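Glycosyl hydrolase BlGH5_18 (Bifidobacterium longum subsp. infantis, PDB 7LQX) probably hydrolyses glycosidic bonds as a GH5_18 glycosidase, consistent with a part in the breakdown of N-glycans by this gut bacterium. Local coordinates at residues 64-69 against 108-113. Numbering follows the deposited sequence.
Sequences RVFPVW and GHLSSF. With EDO (1,2-ethanediol), chain D; EDO (1,2-ethanediol), chain E.
Leu110 meets the 64-69 segment with its two methyl branches: CD2 lies 4.0 Å from CD1 of Phe66, and CD1 comes within 4.5 Å of CG2 of Val68. The methyl meets the Phe66 ring obliquely. Leu110 CG stands anti to its carbonyl carbon (chi1 -68°), a setting that carries the isobutyl fork into the bend of the chain leaving strand 62-65. Farther along, CB of Trp69 sits 4.1 Å from N of Gly108, which approaches the indole near its plane, at the edge; the indole NE1 hydrogen-bonds to Gln73.

The neighbouring ring carbon of Phe66, CE1, meets a charged group. It lies 3.4 Å above the plane of the Arg64 guanidinium, over its centre, while NH1 of Arg64 falls in the plane of the ring, so the ring is turned edge-on to the guanidinium face. Salt bridges to Asp104 and Glu276 and hydrogen bonds to Asn29 and Asn162 hold that guanidinium.

Leu110 also begins a type I' turn to Phe113, closed by backbone hydrogen bonds in both directions. There Ser111 N donates to O2 of an ethanediol, probably from the crystallisation liquor, 2.8 Å away and nearly straight (N-H...O 172°). Ser112 OG hydrogen-bonds His124 of the second subunit.

No hydrogen bond spans the segments; the 182 Å² they bury is van der Waals contact, mainly between apolar side chains. It joins loops after two strands of the GH5 (beta/alpha)8 barrel, beside polar groups of Glu276 and Asn162 that hydrogen-bond the diol. Glu276, on strand 272-277, is consistent with the family's nucleophile position, so this apolar packing probably borders the active site.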
ATOM      1  N   ARG A  64      -5.299 -17.365  15.681  1.00  7.63           N
ATOM      2  CA  ARG A  64      -5.886 -16.233  14.971  1.00  6.91           C
ATOM      3  C   ARG A  64      -4.922 -15.850  13.858  1.00  6.81           C
ATOM      4  O   ARG A  64      -3.720 -15.710  14.101  1.00  7.78           O
ATOM      5  CB  ARG A  64      -6.120 -15.072  15.941  1.00  7.62           C
ATOM      6  CG  ARG A  64      -6.745 -13.826  15.342  1.00  7.35           C
ATOM      7  CD  ARG A  64      -7.207 -12.877  16.444  1.00  7.29           C
ATOM      8  NE  ARG A  64      -7.553 -11.567  15.899  1.00  6.97           N
ATOM      9  CZ  ARG A  64      -7.015 -10.411  16.285  1.00  6.74           C
ATOM     10  NH1 ARG A  64      -6.105 -10.361  17.249  1.00  7.10           N
ATOM     11  NH2 ARG A  64      -7.407  -9.292  15.701  1.00  8.15           N
ATOM     12  N   VAL A  65      -5.431 -15.728  12.636  0.58  6.74           N
ATOM     13  CA  VAL A  65      -4.561 -15.506  11.491  0.58  8.28           C
ATOM     14  C   VAL A  65      -4.997 -14.286  10.700  0.58  6.38           C
ATOM     15  O   VAL A  65      -6.173 -13.907  10.680  0.58  7.04           O
ATOM     16  CB  VAL A  65      -4.454 -16.753  10.588  0.58  8.86           C
ATOM     17  CG1 VAL A  65      -4.019 -17.954  11.414  0.58 10.42           C
ATOM     18  CG2 VAL A  65      -5.776 -17.022   9.898  0.58 10.40           C
ATOM     19  N   PHE A  66      -4.020 -13.694  10.018  1.00  6.77           N
ATOM     20  CA  PHE A  66      -4.116 -12.358   9.447  1.00  7.29           C
ATOM     21  C   PHE A  66      -3.654 -12.281   8.000  1.00  6.82           C
ATOM     22  O   PHE A  66      -2.476 -12.015   7.734  1.00  7.94           O
ATOM     23  CB  PHE A  66      -3.262 -11.385  10.270  1.00  8.64           C
ATOM     24  CG  PHE A  66      -3.582 -11.373  11.734  1.00  6.92           C
ATOM     25  CD1 PHE A  66      -4.517 -10.489  12.225  1.00  7.28           C
ATOM     26  CD2 PHE A  66      -2.963 -12.241  12.609  1.00  7.17           C
ATOM     27  CE1 PHE A  66      -4.828 -10.461  13.566  1.00  7.92           C
ATOM     28  CE2 PHE A  66      -3.267 -12.220  13.965  1.00  7.89           C
ATOM     29  CZ  PHE A  66      -4.197 -11.326  14.440  1.00  7.77           C
ATOM     30  N   PRO A  67      -4.563 -12.442   7.037  1.00  7.12           N
ATOM     31  CA  PRO A  67      -4.245 -12.058   5.655  1.00  7.96           C
ATOM     32  C   PRO A  67      -4.092 -10.547   5.544  1.00  7.89           C
ATOM     33  O   PRO A  67      -4.482  -9.784   6.432  1.00  7.79           O
ATOM     34  CB  PRO A  67      -5.452 -12.561   4.857  1.00  9.65           C
ATOM     35  CG  PRO A  67      -6.570 -12.569   5.847  1.00  9.29           C
ATOM     36  CD  PRO A  67      -5.950 -12.932   7.165  1.00  6.71           C
ATOM     37  N   VAL A  68      -3.505 -10.110   4.430  1.00  8.08           N
ATOM     38  CA  VAL A  68      -3.185  -8.700   4.199  1.00  7.09           C
ATOM     39  C   VAL A  68      -4.015  -8.170   3.034  1.00  7.40           C
ATOM     40  O   VAL A  68      -4.035  -8.759   1.947  1.00  7.92           O
ATOM     41  CB  VAL A  68      -1.673  -8.512   3.990  1.00  8.23           C
ATOM     42  CG1 VAL A  68      -1.337  -7.107   3.519  1.00  8.44           C
ATOM     43  CG2 VAL A  68      -0.952  -8.830   5.282  1.00  9.00           C
ATOM     44  N   TRP A  69      -4.697  -7.048   3.268  1.00  7.21           N
ATOM     45  CA  TRP A  69      -5.772  -6.601   2.382  1.00  8.16           C
ATOM     46  C   TRP A  69      -5.299  -6.243   0.984  1.00  7.99           C
ATOM     47  O   TRP A  69      -5.952  -6.660   0.012  1.00  8.01           O
ATOM     48  CB  TRP A  69      -6.493  -5.429   3.056  1.00  8.73           C
ATOM     49  CG  TRP A  69      -7.780  -4.993   2.446  1.00  7.73           C
ATOM     50  CD1 TRP A  69      -8.458  -5.576   1.414  1.00  6.63           C
ATOM     51  CD2 TRP A  69      -8.533  -3.848   2.833  1.00  6.36           C
ATOM     52  NE1 TRP A  69      -9.612  -4.866   1.151  1.00  8.21           N
ATOM     53  CE2 TRP A  69      -9.674  -3.798   2.011  1.00  8.07           C
ATOM     54  CE3 TRP A  69      -8.370  -2.872   3.824  1.00  8.38           C
ATOM     55  CZ2 TRP A  69     -10.641  -2.803   2.143  1.00 10.44           C
ATOM     56  CZ3 TRP A  69      -9.331  -1.890   3.951  1.00  9.87           C
ATOM     57  CH2 TRP A  69     -10.451  -1.863   3.114  1.00  9.27           C
ATOM     58  N   GLY A 108      -5.122  -3.698   6.479  1.00  7.04           N
ATOM     59  CA  GLY A 108      -5.654  -2.895   7.559  1.00  7.27           C
ATOM     60  C   GLY A 108      -4.517  -2.342   8.383  1.00  6.91           C
ATOM     61  O   GLY A 108      -3.718  -1.542   7.898  1.00  7.46           O
ATOM     62  N   HIS A 109      -4.389  -2.811   9.619  1.00  6.56           N
ATOM     63  CA  HIS A 109      -3.362  -2.308  10.516  1.00  7.18           C
ATOM     64  C   HIS A 109      -2.737  -3.455  11.294  1.00  7.58           C
ATOM     65  O   HIS A 109      -3.451  -4.235  11.931  1.00  7.85           O
ATOM     66  CB  HIS A 109      -3.928  -1.301  11.522  1.00  8.34           C
ATOM     67  CG  HIS A 109      -2.872  -0.665  12.359  1.00  8.15           C
ATOM     68  ND1 HIS A 109      -2.066   0.341  11.876  1.00  7.37           N
ATOM     69  CD2 HIS A 109      -2.435  -0.933  13.612  1.00  9.93           C
ATOM     70  CE1 HIS A 109      -1.204   0.693  12.811  1.00  9.00           C
ATOM     71  NE2 HIS A 109      -1.401  -0.068  13.872  1.00 10.63           N
ATOM     72  N   LEU A 110      -1.409  -3.543  11.246  1.00  6.98           N
ATOM     73  CA  LEU A 110      -0.650  -4.512  12.029  1.00  7.14           C
ATOM     74  C   LEU A 110       0.636  -3.895  12.555  1.00  7.23           C
ATOM     75  O   LEU A 110       1.503  -3.488  11.778  1.00  7.14           O
ATOM     76  CB  LEU A 110      -0.305  -5.735  11.175  1.00  7.47           C
ATOM     77  CG  LEU A 110      -1.475  -6.618  10.762  1.00  7.61           C
ATOM     78  CD1 LEU A 110      -1.116  -7.463   9.552  1.00 10.23           C
ATOM     79  CD2 LEU A 110      -1.898  -7.509  11.913  1.00  9.18           C
ATOM     80  N   SER A 111       0.775  -3.863  13.876  1.00  6.96           N
ATOM     81  CA  SER A 111       2.033  -3.559  14.553  1.00  8.12           C
ATOM     82  C   SER A 111       2.689  -2.280  14.037  1.00  7.82           C
ATOM     83  O   SER A 111       3.892  -2.236  13.763  1.00  8.19           O
ATOM     84  CB  SER A 111       3.006  -4.735  14.480  1.00  7.80           C
ATOM     85  OG  SER A 111       2.406  -5.922  14.950  1.00  9.86           O
ATOM     86  N   SER A 112       1.887  -1.219  13.954  1.00  6.71           N
ATOM     87  CA  SER A 112       2.252   0.157  13.599  1.00  7.43           C
ATOM     88  C   SER A 112       2.153   0.439  12.105  1.00  7.89           C
ATOM     89  O   SER A 112       2.282   1.596  11.706  1.00  9.09           O
ATOM     90  CB  SER A 112       3.641   0.591  14.103  1.00  9.51           C
ATOM     91  OG  SER A 112       4.687   0.202  13.224  1.00  9.21           O
ATOM     92  N   PHE A 113       1.966  -0.580  11.271  1.00  7.49           N
ATOM     93  CA  PHE A 113       1.942  -0.416   9.822  1.00  7.24           C
ATOM     94  C   PHE A 113       0.518  -0.497   9.288  1.00  6.30           C
ATOM     95  O   PHE A 113      -0.236  -1.406   9.647  1.00  7.29           O
ATOM     96  CB  PHE A 113       2.769  -1.508   9.152  1.00  6.87           C
ATOM     97  CG  PHE A 113       4.236  -1.462   9.485  1.00  7.28           C
ATOM     98  CD1 PHE A 113       5.098  -0.647   8.765  1.00  8.26           C
ATOM     99  CD2 PHE A 113       4.756  -2.231  10.511  1.00  7.98           C
ATOM    100  CE1 PHE A 113       6.437  -0.600   9.062  1.00  8.07           C
ATOM    101  CE2 PHE A 113       6.103  -2.196  10.796  1.00  8.44           C
ATOM    102  CZ  PHE A 113       6.941  -1.377  10.080  1.00 10.26           C
TER
HETATM  103  C1  EDO D 503      -1.877  -6.166  17.286  1.00 13.20           C
HETATM  104  O1  EDO D 503      -3.260  -5.852  17.114  1.00  8.76           O
HETATM  105  C2  EDO D 503      -1.181  -6.003  15.938  1.00 13.89           C
HETATM  106  O2  EDO D 503      -1.373  -4.651  15.490  1.00 13.42           O
HETATM  107  C1  EDO E 504       0.851  -4.253  19.603  1.00 22.80           C
HETATM  108  O1  EDO E 504       1.925  -3.313  19.551  1.00 22.23           O
HETATM  109  C2  EDO E 504       1.289  -5.599  19.034  1.00 14.89           C
HETATM  110  O2  EDO E 504       1.806  -5.435  17.708  1.00 18.61           O